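Local coordinates for protein 4-hydroxybutyrate CoA-transferase (Porphyromonas gingivalis, PDB 3EH7) that probably transfers coenzyme A between acyl-CoA thioesters and small carboxylic acids such as acetate or 4-hydroxybutyrate, at residues Lys355-Ile360 with Val389-Thr394; Asp320-Val325 with Thr384-Val389; Gly213-Leu218 with Asp308-Ile313; Asn205-Ile210 with Leu229-Lys234; Pro103-Glu108 with Gly340-Val345. All blocks are in the same frame, centred on the assembly; numbering follows the deposited sequence. Where two conformers were deposited one is given.

Contact 1. Residues Lys355-Ile360 with Val389-Thr394; sequences KSIMAI and VDYVVT
S356 O accepts from Y391 N (3.0 Å), the first of four backbone hydrogen bonds between 355-360 and 389-394, and the same oxygen sits at the edge of the Y391 ring, near its plane. Y391 O then accepts from M358 N, M358 O from V393 N, and V393 O from I360 N at 2.8 Å. At the N-terminal end D390 substitutes its carboxylate for a further backbone acceptor: with CG anti to the backbone N (chi1 -175°), OD2 reaches S356 N at 3.1 Å, on the anti side of the carboxylate and 28° out of its plane. The other oxygen, D390 OD1, takes a bond from Q400 NE2. One water accepts from D390 N, donates to Y391 O and bonds to S356 OG.

The pairs I357/Y391, M358/V392 and A359/V393 are parallel bridges in a mixed sheet consistent with a Rossmann-like C-terminal domain. Strand 310-314 flanks strand 355-359 on its other side, and strand 397-400 runs antiparallel beyond 391-394.

Apolar contacts differ on the two faces. I357, Y391, A359 and V393 share the face on which helix 197-208 lies. There I357 CG2 and V393 CG2 are squeezed to 3.4 Å. K355 stretches past the Y391 ring, its CD 3.9 Å from Y391 CE1, and its NZ ends on L209 O. On the opposite face M358 CB stands 4.4 Å from V392 CG2; a bend at chi2 (-65°) then turns the selenium of this selenomethionine away from the partner strand, to pack against helix 341-350.

Contact 2. Residues Asp320-Val325 with Thr384-Val389; sequences DLMGQV and TLRNEV
R386 lays its aliphatic chain across the turn at M322 and Q324: its CB lies 3.6 Å from M322 O, and its CD passes the CB of M322. CG leaves between the backbone N and the carbonyl carbon (chi1 77°), and the rest of the chain is extended, which sets NH1 3.6 Å from the selenium of selenomethionine M322. F101 of the second subunit packs on the same arginine.

V325 and T384 form an antiparallel hydrogen-bonded pair within a small four-stranded sheet. V325 N gives T384 O a 3.2 Å bond, the return bond from T384 N to V325 O is weak, and the two side chains lie side by side with their CB atoms 3.8 Å apart. Beyond them V389 CG1 rests on G323 O at 3.5 Å.

The opposing loop is a type I turn, D320 to G323, linking strands 318-320 and 325-326 as a beta hairpin. Its Asx turn is built on D320 OD1, which accepts from M322 N (3.0 Å) and Q324 N (2.9 Å) on opposite faces of the carboxylate. D320 OD2 takes Q324 NE2 on its syn side, at 2.9 Å and nearly in the amide plane; so many donors probably stabilise this buried group as the anion.

A water donates to Q324 OE1 and accepts from R386 N, while the same amide bonds V382 N and A380 O of the second subunit. R409 NH1 bonds both M322 O and R386 O. Direct backbone pairing is therefore slight, and the water and the shared arginine supply further polar links between the loops.

Contact 3. Residues Gly213-Leu218 with Asp308-Ile313; sequences GATLQL and DNMVSI
S312 OG donates to Q217 OE1 at 2.6 Å, almost straight in line with the amide C=O (179°). Q217 starts with CG anti to its backbone N (chi1 173°) and then kinks at chi2 (-91°), which points OE1 at the S312 hydroxyl; its NE2 goes on to N314 OD1. Four backbone bonds follow along the strands. T215 N bonds N309 O at 2.9 Å, V311 N reaches T215 O at 2.8 Å, Q217 N reaches V311 O, and I313 N reaches Q217 O at 2.8 Å. At the loop end a water donates to G213 O and accepts from N309 ND2, while N309 OD1 is taken by N353.

Outside this polar line, selenomethionine M310 curls at chi2 and chi3 across on to strand 215-217, bringing its selenium 3.9 Å from T215 CB and its CE 4.0 Å from Q217 CB. On the other face L216 CD2 rests 3.9 Å from V311 CB, and L218 lies beside I313.

Helix 222-229 packs on L218 and I313, helix 341-350 on Q217 and S312. A parallel strand pair with a helix on each face is the layout of a Rossmann-like alpha/beta sheet.

Contact 4. Residues Asn205-Ile210 with Leu229-Lys234; sequences NCAELI and LFLKDK
K234 NZ bonds I210 O at 2.8 Å, nearly straight on to the carbonyl. The lysine chain is kinked at chi2, chi3 and chi4 but still spans the gap to I210, with CD and CE running close beside the same oxygen. NZ also comes close to A207 O, but at a poor angle; that oxygen accepts from I210 N instead. An ammonium beside carbonyls at the C-terminal end of a helix would be electrostatically favourable. The type I turn from L231 to K234 brings the lysine round to this position.

The rest of the contact is apolar. A207 CB sits 3.6 Å from both F230 CB and F230 O, while the F230 ring turns away and touches E200 and R204 of helix 197-208. L231 CD2 wedges between A207 CB (3.7 Å) and I210, and CD1 meets I210 CD1 at 3.8 Å. The I210 and L231 side chains cross at about a right angle.

Helix 197-208, strand 215-217, helix 222-229 and strand 238-240 follow one another along the chain, as in a Rossmann-like alpha/beta domain. The contact joins the end of the first helix to the loop that leaves the second. I210 and L231 both pack on L237, and I210 also packs on V311 and I313 of strand 310-314.

Contact 5. Residues Pro103-Glu108 with Gly340-Val345; sequences PVFFYE and GQVDYV
Y107 meets D343 from CB along one ring edge, at the first turn of helix 341-350, which packs on the Rossmann-like sheet of the C-terminal half; the contact thus joins the N-terminal and C-terminal family domains. Y107 CB is 3.7 Å from D343 OD2. CG leaves between the backbone N and the carbonyl carbon (chi1 86°), which swings the ring so that CD1 comes 3.5 Å from D343 OD1. That oxygen lies at the ring edge, in plane, with ring and carboxylate turned 82° apart. CE1 is farther from OD1, and the OH at the tip makes a weak hydrogen bond to W350 NE1 of the second subunit. E108 CG lies over one face of the ring, offset toward the rim.

The backbone binds D343 too. Y107 N gives D343 OD2 a 3.1 Å bond on the syn side, 30° out of the carboxylate plane, and N299 ND2 bonds the same oxygen. A water donates to D343 OD1 and accepts from F106 N, so D343 bridges two successive backbone N-H groups, one directly and one through water. Together these partners fix the orientation of the carboxylate.

On one flank F106 CB meets D343 OD2 at 3.5 Å and G340 CA at 3.9 Å; the F106 ring turns its edge to that glycine. On the other, F105 crosses V342 at about a right angle, its CE1 3.7 Å from V342 CG1.

Overall arrangement
Contacts 1 and 3 are successive parts of one sheet, centres 13 Å apart, joined where I357 N meets S312 O at 2.8 Å. Contact 4 lies on one face of it: its centre is 11 Å from that of contact 3, and L216 CD2 touches I210 CD1 at 3.9 Å. Helix 341-350, from contact 5, packs on the other face, where V345 CG2 meets M358 CE. Contact 2 shares V389 with contact 1, and its T384 and E388 also touch V342 and V345. Contacts 2 and 5 both touch the second subunit. The C64-C329 disulfide, like contact 5, ties the N-terminal family domain to the C-terminal one.

Contact 1. Residues Lys355-Ile360 with Val389-Thr394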
# COMPACT_ATOMS: atom_id res chain seq x y z
N LYS A 355 10.03 5.65 10.21
CA LYS A 355 9.24 6.88 10.13
C LYS A 355 9.17 7.27 8.68
O LYS A 355 10.14 7.13 8.01
CB LYS A 355 9.97 8.05 10.83
CG LYS A 355 10.39 7.77 12.25
CD LYS A 355 10.88 9.02 12.99
CE LYS A 355 11.56 8.58 14.26
NZ LYS A 355 12.08 9.69 15.12
N SER A 356 8.02 7.74 8.20
CA SER A 356 8.00 8.44 6.97
C SER A 356 7.43 9.82 7.21
O SER A 356 6.53 10.04 8.05
CB SER A 356 7.21 7.71 5.90
OG SER A 356 5.84 7.82 6.11
N ILE A 357 7.99 10.75 6.45
CA ILE A 357 7.68 12.16 6.56
C ILE A 357 7.28 12.69 5.20
O ILE A 357 7.96 12.47 4.20
CB ILE A 357 8.93 12.97 7.05
CG1 ILE A 357 9.38 12.44 8.41
CG2 ILE A 357 8.62 14.47 7.08
CD1 ILE A 357 10.82 12.76 8.76
N MSE A 358 6.15 13.37 5.17
CA MSE A 358 5.73 14.19 4.03
C MSE A 358 6.09 15.65 4.42
O MSE A 358 5.44 16.23 5.25
CB MSE A 358 4.24 14.03 3.79
CG MSE A 358 3.83 12.61 3.29
SE MSE A 358 4.64 12.30 1.53
CE MSE A 358 4.40 10.38 1.47
N ALA A 359 7.16 16.17 3.83
CA ALA A 359 7.73 17.48 4.12
C ALA A 359 7.38 18.43 2.98
O ALA A 359 7.81 18.23 1.81
CB ALA A 359 9.24 17.37 4.27
N ILE A 360 6.58 19.43 3.30
CA ILE A 360 6.03 20.32 2.28
C ILE A 360 5.95 21.75 2.79
O ILE A 360 5.77 21.97 3.99
CB ILE A 360 4.62 19.87 1.84
CG1 ILE A 360 3.72 19.63 3.05
CG2 ILE A 360 4.73 18.60 1.01
CD1 ILE A 360 2.29 19.62 2.70
N VAL A 389 -0.32 7.35 5.91
CA VAL A 389 0.48 8.56 6.14
C VAL A 389 0.95 8.55 7.60
O VAL A 389 0.21 8.08 8.46
CB VAL A 389 -0.35 9.80 5.77
CG1 VAL A 389 -1.65 9.85 6.63
CG2 VAL A 389 0.50 11.09 5.91
N ASP A 390 2.16 9.04 7.88
CA ASP A 390 2.75 8.97 9.21
C ASP A 390 2.94 10.43 9.71
O ASP A 390 1.97 11.03 10.19
CB ASP A 390 4.05 8.16 9.08
CG ASP A 390 4.73 7.88 10.39
OD1 ASP A 390 4.14 8.21 11.44
OD2 ASP A 390 5.85 7.29 10.33
N TYR A 391 4.12 11.02 9.51
CA TYR A 391 4.39 12.43 9.81
C TYR A 391 4.16 13.34 8.63
O TYR A 391 4.46 13.00 7.46
CB TYR A 391 5.85 12.62 10.23
CG TYR A 391 6.25 11.99 11.53
CD1 TYR A 391 6.77 10.69 11.55
CD2 TYR A 391 6.17 12.69 12.73
CE1 TYR A 391 7.16 10.09 12.74
CE2 TYR A 391 6.57 12.11 13.95
CZ TYR A 391 7.07 10.81 13.93
OH TYR A 391 7.46 10.20 15.06
N VAL A 392 3.67 14.53 8.94
CA VAL A 392 3.57 15.59 7.96
C VAL A 392 4.30 16.79 8.54
O VAL A 392 4.11 17.11 9.71
CB VAL A 392 2.11 15.95 7.64
CG1 VAL A 392 2.03 17.19 6.72
CG2 VAL A 392 1.37 14.74 7.02
N VAL A 393 5.15 17.42 7.74
CA VAL A 393 5.99 18.52 8.23
C VAL A 393 5.91 19.74 7.32
O VAL A 393 6.10 19.62 6.09
CB VAL A 393 7.48 18.10 8.34
CG1 VAL A 393 8.32 19.26 8.81
CG2 VAL A 393 7.65 16.88 9.28
N THR A 394 5.61 20.89 7.91
CA THR A 394 5.70 22.18 7.23
C THR A 394 6.63 23.11 7.99
O THR A 394 7.17 22.75 9.03
CB THR A 394 4.33 22.85 7.08
OG1 THR A 394 3.91 23.36 8.34
CG2 THR A 394 3.29 21.89 6.50
O HOH W 1 4.12 10.32 6.04

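Contact 2. Residues Asp320-Val325 with Thr384-Val389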
# COMPACT_ATOMS: atom_id res chain seq x y z
N ASP A 320 -5.02 16.40 2.20
CA ASP A 320 -6.31 16.83 2.70
C ASP A 320 -6.38 16.62 4.20
O ASP A 320 -5.48 16.05 4.80
CB ASP A 320 -7.49 16.24 1.92
CG ASP A 320 -7.78 14.78 2.22
OD1 ASP A 320 -7.17 14.18 3.13
OD2 ASP A 320 -8.64 14.23 1.50
N LEU A 321 -7.45 17.11 4.80
CA LEU A 321 -7.58 17.08 6.26
C LEU A 321 -7.70 15.67 6.86
O LEU A 321 -7.63 15.52 8.08
CB LEU A 321 -8.76 17.95 6.70
CG LEU A 321 -8.52 19.46 6.56
CD1 LEU A 321 -9.73 20.25 6.97
CD2 LEU A 321 -7.29 19.90 7.35
N MSE A 322 -7.93 14.65 6.01
CA MSE A 322 -8.00 13.25 6.47
C MSE A 322 -6.63 12.61 6.42
O MSE A 322 -6.42 11.55 7.01
CB MSE A 322 -8.97 12.45 5.60
CG MSE A 322 -10.39 12.95 5.68
SE MSE A 322 -11.59 11.74 4.78
CE MSE A 322 -10.70 11.64 3.04
N GLY A 323 -5.72 13.25 5.69
CA GLY A 323 -4.39 12.72 5.49
C GLY A 323 -4.16 12.10 4.11
O GLY A 323 -3.12 11.49 3.93
N GLN A 324 -5.08 12.21 3.15
CA GLN A 324 -4.78 11.65 1.80
C GLN A 324 -3.72 12.52 1.14
O GLN A 324 -3.83 13.73 1.19
CB GLN A 324 -6.00 11.60 0.87
CG GLN A 324 -7.28 11.10 1.49
CD GLN A 324 -8.30 10.74 0.46
OE1 GLN A 324 -8.29 9.61 -0.07
NE2 GLN A 324 -9.23 11.68 0.17
N VAL A 325 -2.74 11.90 0.48
CA VAL A 325 -1.59 12.57 -0.10
C VAL A 325 -1.67 12.47 -1.60
O VAL A 325 -1.85 11.36 -2.15
CB VAL A 325 -0.29 11.89 0.37
CG1 VAL A 325 0.96 12.37 -0.47
CG2 VAL A 325 -0.09 12.13 1.88
N THR A 384 -0.55 8.32 -1.77
CA THR A 384 -0.35 7.64 -0.49
C THR A 384 -1.66 7.70 0.30
O THR A 384 -2.24 8.77 0.41
CB THR A 384 0.84 8.26 0.31
OG1 THR A 384 2.06 8.07 -0.43
CG2 THR A 384 1.00 7.61 1.64
N LEU A 385 -2.13 6.56 0.81
CA LEU A 385 -3.47 6.43 1.38
C LEU A 385 -3.54 7.13 2.74
O LEU A 385 -2.54 7.17 3.48
CB LEU A 385 -3.85 4.93 1.56
CG LEU A 385 -4.00 4.09 0.27
CD1 LEU A 385 -3.92 2.57 0.58
CD2 LEU A 385 -5.32 4.45 -0.43
N ARG A 386 -4.70 7.64 3.10
CA ARG A 386 -4.82 8.25 4.43
C ARG A 386 -4.46 7.25 5.56
O ARG A 386 -3.93 7.63 6.60
CB ARG A 386 -6.21 8.84 4.66
CG ARG A 386 -7.26 7.82 4.95
CD ARG A 386 -8.66 8.37 5.23
NE ARG A 386 -9.56 7.23 5.31
CZ ARG A 386 -10.82 7.26 5.72
NH1 ARG A 386 -11.41 8.41 6.07
NH2 ARG A 386 -11.51 6.14 5.75
N ASN A 387 -4.73 5.98 5.33
CA ASN A 387 -4.43 4.92 6.30
C ASN A 387 -2.96 4.67 6.48
O ASN A 387 -2.60 3.99 7.41
CB ASN A 387 -5.12 3.57 5.94
CG ASN A 387 -6.65 3.63 6.04
OD1 ASN A 387 -7.22 4.63 6.46
ND2 ASN A 387 -7.31 2.55 5.67
N GLU A 388 -2.10 5.18 5.59
CA GLU A 388 -0.66 4.94 5.74
C GLU A 388 0.23 6.15 6.03
O GLU A 388 1.40 5.99 6.38
CB GLU A 388 -0.10 4.14 4.57
CG GLU A 388 -0.39 4.68 3.21
CD GLU A 388 -0.11 3.68 2.14
OE1 GLU A 388 0.61 2.71 2.48
OE2 GLU A 388 -0.57 3.90 0.97
N VAL A 389 -0.32 7.35 5.91
CA VAL A 389 0.48 8.56 6.14
C VAL A 389 0.95 8.55 7.60
O VAL A 389 0.21 8.08 8.46
CB VAL A 389 -0.35 9.80 5.77
CG1 VAL A 389 -1.65 9.85 6.63
CG2 VAL A 389 0.50 11.09 5.91
O HOH W 2 -6.78 7.57 1.11

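Contact 3. Residues Gly213-Leu218 with Asp308-Ile313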
# COMPACT_ATOMS: atom_id res chain seq x y z
N GLY A 213 22.16 6.94 13.82
CA GLY A 213 22.04 5.61 13.29
C GLY A 213 20.91 5.41 12.29
O GLY A 213 20.73 4.29 11.81
N ALA A 214 20.16 6.47 11.99
CA ALA A 214 19.02 6.33 11.07
C ALA A 214 19.54 5.98 9.67
O ALA A 214 20.65 6.37 9.30
CB ALA A 214 18.18 7.59 11.00
N THR A 215 18.73 5.22 8.93
CA THR A 215 18.95 5.00 7.49
C THR A 215 18.00 5.87 6.74
O THR A 215 16.77 5.80 6.96
CB THR A 215 18.71 3.51 7.10
OG1 THR A 215 19.35 2.68 8.06
CG2 THR A 215 19.29 3.21 5.68
N LEU A 216 18.52 6.68 5.83
CA LEU A 216 17.69 7.69 5.19
C LEU A 216 17.32 7.37 3.75
O LEU A 216 18.13 6.83 3.01
CB LEU A 216 18.41 9.05 5.19
CG LEU A 216 18.97 9.58 6.50
CD1 LEU A 216 19.65 10.90 6.20
CD2 LEU A 216 17.88 9.73 7.57
N GLN A 217 16.11 7.77 3.38
CA GLN A 217 15.72 7.94 2.00
C GLN A 217 15.22 9.36 1.85
O GLN A 217 14.37 9.81 2.61
CB GLN A 217 14.63 6.95 1.57
CG GLN A 217 14.09 7.22 0.15
CD GLN A 217 12.88 8.15 0.13
OE1 GLN A 217 12.04 8.10 1.02
NE2 GLN A 217 12.81 9.00 -0.87
N LEU A 218 15.74 10.07 0.87
CA LEU A 218 15.24 11.40 0.56
C LEU A 218 15.66 11.78 -0.83
O LEU A 218 16.52 11.11 -1.42
CB LEU A 218 15.69 12.47 1.59
CG LEU A 218 17.13 12.97 1.66
CD1 LEU A 218 17.23 13.99 2.84
CD2 LEU A 218 18.13 11.83 1.81
N ASP A 308 17.01 -1.22 9.57
CA ASP A 308 16.44 -0.63 10.79
C ASP A 308 16.50 0.90 10.77
O ASP A 308 17.38 1.47 10.13
CB ASP A 308 17.15 -1.10 12.03
CG ASP A 308 16.87 -2.53 12.36
OD1 ASP A 308 16.12 -3.19 11.63
OD2 ASP A 308 17.41 -3.00 13.38
N ASN A 309 15.57 1.52 11.50
CA ASN A 309 15.53 2.97 11.70
C ASN A 309 15.45 3.78 10.41
O ASN A 309 16.16 4.79 10.24
CB ASN A 309 16.73 3.40 12.56
CG ASN A 309 16.77 2.68 13.88
OD1 ASN A 309 15.90 2.88 14.72
ND2 ASN A 309 17.80 1.85 14.10
N MSE A 310 14.55 3.37 9.52
CA MSE A 310 14.32 4.10 8.28
C MSE A 310 13.71 5.45 8.63
O MSE A 310 12.84 5.55 9.50
CB MSE A 310 13.36 3.37 7.31
CG MSE A 310 13.96 2.27 6.52
SE MSE A 310 15.36 2.74 5.32
CE MSE A 310 14.51 4.19 4.43
N VAL A 311 14.20 6.47 7.95
CA VAL A 311 13.51 7.75 7.88
C VAL A 311 13.42 8.08 6.41
O VAL A 311 14.44 8.24 5.72
CB VAL A 311 14.22 8.89 8.64
CG1 VAL A 311 13.45 10.18 8.45
CG2 VAL A 311 14.33 8.56 10.14
N SER A 312 12.18 8.14 5.93
CA SER A 312 11.89 8.45 4.56
C SER A 312 11.35 9.89 4.51
O SER A 312 10.45 10.21 5.28
CB SER A 312 10.88 7.43 4.02
OG SER A 312 10.24 7.94 2.89
N ILE A 313 11.93 10.73 3.66
CA ILE A 313 11.48 12.12 3.47
C ILE A 313 11.10 12.35 2.01
O ILE A 313 11.91 12.17 1.09
CB ILE A 313 12.56 13.19 3.84
CG1 ILE A 313 13.12 12.96 5.24
CG2 ILE A 313 11.97 14.61 3.75
CD1 ILE A 313 14.34 13.87 5.60
O HOH W 3 20.49 1.84 12.73

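Contact 4. Residues Asn205-Ile210 with Leu229-Lys234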
# COMPACT_ATOMS: atom_id res chain seq x y z
N ASN A 205 12.85 20.85 11.21
CA ASN A 205 11.85 19.92 11.73
C ASN A 205 12.15 18.49 11.31
O ASN A 205 12.02 17.58 12.11
CB ASN A 205 10.45 20.33 11.26
CG ASN A 205 9.91 21.54 12.00
OD1 ASN A 205 10.29 21.83 13.12
ND2 ASN A 205 9.00 22.25 11.35
N CYS A 206 12.56 18.28 10.06
CA CYS A 206 12.92 16.95 9.62
C CYS A 206 14.06 16.40 10.45
O CYS A 206 13.97 15.27 10.91
CB CYS A 206 13.31 16.93 8.14
SG CYS A 206 11.86 17.13 7.11
N ALA A 207 15.10 17.22 10.67
CA ALA A 207 16.28 16.79 11.45
C ALA A 207 15.96 16.34 12.86
O ALA A 207 16.59 15.43 13.42
CB ALA A 207 17.33 17.92 11.51
N GLU A 208 14.98 17.00 13.44
CA GLU A 208 14.48 16.64 14.75
C GLU A 208 14.01 15.19 14.79
O GLU A 208 13.99 14.58 15.83
CB GLU A 208 13.26 17.49 15.02
CG GLU A 208 13.04 17.88 16.43
CD GLU A 208 12.10 19.07 16.49
OE1 GLU A 208 12.57 20.23 16.39
OE2 GLU A 208 10.89 18.82 16.61
N LEU A 209 13.56 14.67 13.64
CA LEU A 209 12.94 13.35 13.64
C LEU A 209 13.97 12.26 13.30
O LEU A 209 13.64 11.06 13.33
CB LEU A 209 11.74 13.34 12.68
CG LEU A 209 10.55 14.22 13.06
CD1 LEU A 209 9.47 14.18 11.95
CD2 LEU A 209 9.93 13.80 14.39
N ILE A 210 15.20 12.67 13.00
CA ILE A 210 16.27 11.78 12.61
C ILE A 210 17.23 11.57 13.76
O ILE A 210 17.88 12.52 14.20
CB ILE A 210 17.04 12.34 11.39
CG1 ILE A 210 16.11 12.36 10.18
CG2 ILE A 210 18.33 11.50 11.13
CD1 ILE A 210 16.62 13.09 8.97
N LEU A 229 21.40 19.69 5.79
CA LEU A 229 22.19 20.74 6.38
C LEU A 229 22.04 20.76 7.91
O LEU A 229 22.96 21.19 8.61
CB LEU A 229 21.81 22.12 5.79
CG LEU A 229 22.37 22.51 4.41
CD1 LEU A 229 22.12 23.99 4.16
CD2 LEU A 229 23.87 22.22 4.24
N PHE A 230 20.89 20.31 8.42
CA PHE A 230 20.71 20.25 9.87
C PHE A 230 21.08 18.92 10.49
O PHE A 230 20.81 18.72 11.67
CB PHE A 230 19.31 20.69 10.28
CG PHE A 230 19.09 22.15 10.06
CD1 PHE A 230 19.71 23.07 10.88
CD2 PHE A 230 18.31 22.59 9.01
CE1 PHE A 230 19.56 24.42 10.68
CE2 PHE A 230 18.14 23.94 8.78
CZ PHE A 230 18.77 24.86 9.63
N LEU A 231 21.72 18.05 9.72
CA LEU A 231 22.18 16.75 10.23
C LEU A 231 23.70 16.67 10.51
O LEU A 231 24.23 15.56 10.69
CB LEU A 231 21.78 15.64 9.25
CG LEU A 231 20.27 15.45 9.01
CD1 LEU A 231 20.04 14.31 8.00
CD2 LEU A 231 19.49 15.19 10.30
N LYS A 232 24.39 17.81 10.58
CA LYS A 232 25.85 17.79 10.75
C LYS A 232 26.29 17.29 12.13
O LYS A 232 27.40 16.83 12.30
CB LYS A 232 26.48 19.16 10.46
CG LYS A 232 26.23 19.69 9.03
CD LYS A 232 26.75 21.12 8.88
CE LYS A 232 26.27 21.80 7.60
NZ LYS A 232 26.91 21.26 6.39
N ASP A 233 25.41 17.36 13.11
CA ASP A 233 25.66 16.86 14.45
C ASP A 233 25.21 15.40 14.65
O ASP A 233 25.26 14.89 15.76
CB ASP A 233 24.90 17.75 15.43
CG ASP A 233 23.34 17.68 15.25
OD1 ASP A 233 22.77 17.43 14.13
OD2 ASP A 233 22.66 17.90 16.27
N LYS A 234 24.74 14.73 13.60
CA LYS A 234 24.27 13.37 13.76
C LYS A 234 25.43 12.41 13.58
O LYS A 234 26.45 12.75 12.96
CB LYS A 234 23.12 13.07 12.78
CG LYS A 234 21.83 13.87 13.07
CD LYS A 234 21.14 13.29 14.32
CE LYS A 234 20.51 14.34 15.19
NZ LYS A 234 19.28 14.86 14.60

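Contact 5. Residues Pro103-Glu108 with Gly340-Val345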
# COMPACT_ATOMS: atom_id res chain seq x y z
N PRO A 103 -0.08 4.10 -14.60
CA PRO A 103 0.08 4.05 -13.12
C PRO A 103 0.65 2.70 -12.65
O PRO A 103 0.17 1.63 -13.04
CB PRO A 103 -1.35 4.27 -12.57
CG PRO A 103 -2.21 4.61 -13.76
CD PRO A 103 -1.49 4.21 -15.02
N VAL A 104 1.72 2.75 -11.88
CA VAL A 104 2.36 1.53 -11.43
C VAL A 104 3.19 1.91 -10.22
O VAL A 104 3.59 3.06 -10.11
CB VAL A 104 3.24 0.93 -12.55
CG1 VAL A 104 4.26 1.93 -12.99
CG2 VAL A 104 3.87 -0.41 -12.12
N PHE A 105 3.42 1.00 -9.30
CA PHE A 105 4.41 1.25 -8.25
C PHE A 105 5.80 1.11 -8.88
O PHE A 105 6.04 0.19 -9.64
CB PHE A 105 4.30 0.25 -7.12
CG PHE A 105 3.09 0.45 -6.24
CD1 PHE A 105 2.67 1.71 -5.87
CD2 PHE A 105 2.39 -0.67 -5.75
CE1 PHE A 105 1.56 1.88 -5.04
CE2 PHE A 105 1.32 -0.50 -4.90
CZ PHE A 105 0.89 0.79 -4.56
N PHE A 106 6.70 2.01 -8.56
CA PHE A 106 8.03 2.02 -9.17
C PHE A 106 8.74 0.65 -9.01
O PHE A 106 9.25 0.10 -9.98
CB PHE A 106 8.84 3.16 -8.57
CG PHE A 106 10.11 3.50 -9.32
CD1 PHE A 106 10.41 2.95 -10.56
CD2 PHE A 106 11.00 4.41 -8.76
CE1 PHE A 106 11.60 3.29 -11.21
CE2 PHE A 106 12.16 4.75 -9.41
CZ PHE A 106 12.47 4.20 -10.64
N TYR A 107 8.75 0.10 -7.79
CA TYR A 107 9.38 -1.21 -7.55
C TYR A 107 8.80 -2.38 -8.36
O TYR A 107 9.46 -3.39 -8.54
CB TYR A 107 9.43 -1.56 -6.05
CG TYR A 107 8.17 -2.21 -5.55
CD1 TYR A 107 7.10 -1.45 -5.14
CD2 TYR A 107 8.03 -3.62 -5.54
CE1 TYR A 107 5.94 -2.03 -4.67
CE2 TYR A 107 6.86 -4.20 -5.08
CZ TYR A 107 5.82 -3.39 -4.66
OH TYR A 107 4.63 -3.90 -4.20
N GLU A 108 7.57 -2.23 -8.85
CA GLU A 108 6.88 -3.24 -9.63
C GLU A 108 7.16 -3.19 -11.13
O GLU A 108 6.84 -4.13 -11.86
CB GLU A 108 5.36 -3.14 -9.42
CG GLU A 108 4.78 -4.15 -8.46
CD GLU A 108 3.26 -4.15 -8.47
OE1 GLU A 108 2.64 -3.14 -8.09
OE2 GLU A 108 2.67 -5.18 -8.90
N GLY A 340 7.86 6.85 -6.69
CA GLY A 340 8.51 5.92 -5.79
C GLY A 340 8.28 6.19 -4.31
O GLY A 340 8.59 5.35 -3.47
N GLN A 341 7.73 7.35 -3.96
CA GLN A 341 7.65 7.74 -2.55
C GLN A 341 6.80 6.78 -1.71
O GLN A 341 7.18 6.41 -0.59
CB GLN A 341 7.25 9.21 -2.36
CG GLN A 341 5.88 9.61 -2.84
CD GLN A 341 5.64 11.12 -2.73
OE1 GLN A 341 6.35 11.90 -3.35
NE2 GLN A 341 4.64 11.51 -1.96
N VAL A 342 5.67 6.33 -2.25
CA VAL A 342 4.81 5.41 -1.51
C VAL A 342 5.54 4.11 -1.20
O VAL A 342 5.28 3.49 -0.17
CB VAL A 342 3.49 5.12 -2.25
CG1 VAL A 342 3.77 4.51 -3.63
CG2 VAL A 342 2.55 4.21 -1.40
N ASP A 343 6.47 3.69 -2.06
CA ASP A 343 7.25 2.48 -1.78
C ASP A 343 7.96 2.64 -0.45
O ASP A 343 8.04 1.70 0.36
CB ASP A 343 8.30 2.18 -2.88
CG ASP A 343 7.71 1.99 -4.28
OD1 ASP A 343 6.45 1.89 -4.41
OD2 ASP A 343 8.51 1.93 -5.30
N TYR A 344 8.50 3.84 -0.22
CA TYR A 344 9.25 4.14 0.99
C TYR A 344 8.33 4.38 2.19
O TYR A 344 8.71 4.07 3.30
CB TYR A 344 10.24 5.30 0.75
CG TYR A 344 11.43 4.82 -0.04
CD1 TYR A 344 12.53 4.23 0.60
CD2 TYR A 344 11.41 4.87 -1.41
CE1 TYR A 344 13.59 3.73 -0.13
CE2 TYR A 344 12.47 4.34 -2.15
CZ TYR A 344 13.54 3.78 -1.51
OH TYR A 344 14.55 3.26 -2.26
N VAL A 345 7.14 4.91 1.98
CA VAL A 345 6.19 5.03 3.10
C VAL A 345 5.90 3.62 3.58
O VAL A 345 5.95 3.33 4.78
CB VAL A 345 4.91 5.73 2.68
CG1 VAL A 345 3.81 5.64 3.80
CG2 VAL A 345 5.22 7.17 2.24
O HOH W 4 5.68 3.48 -6.38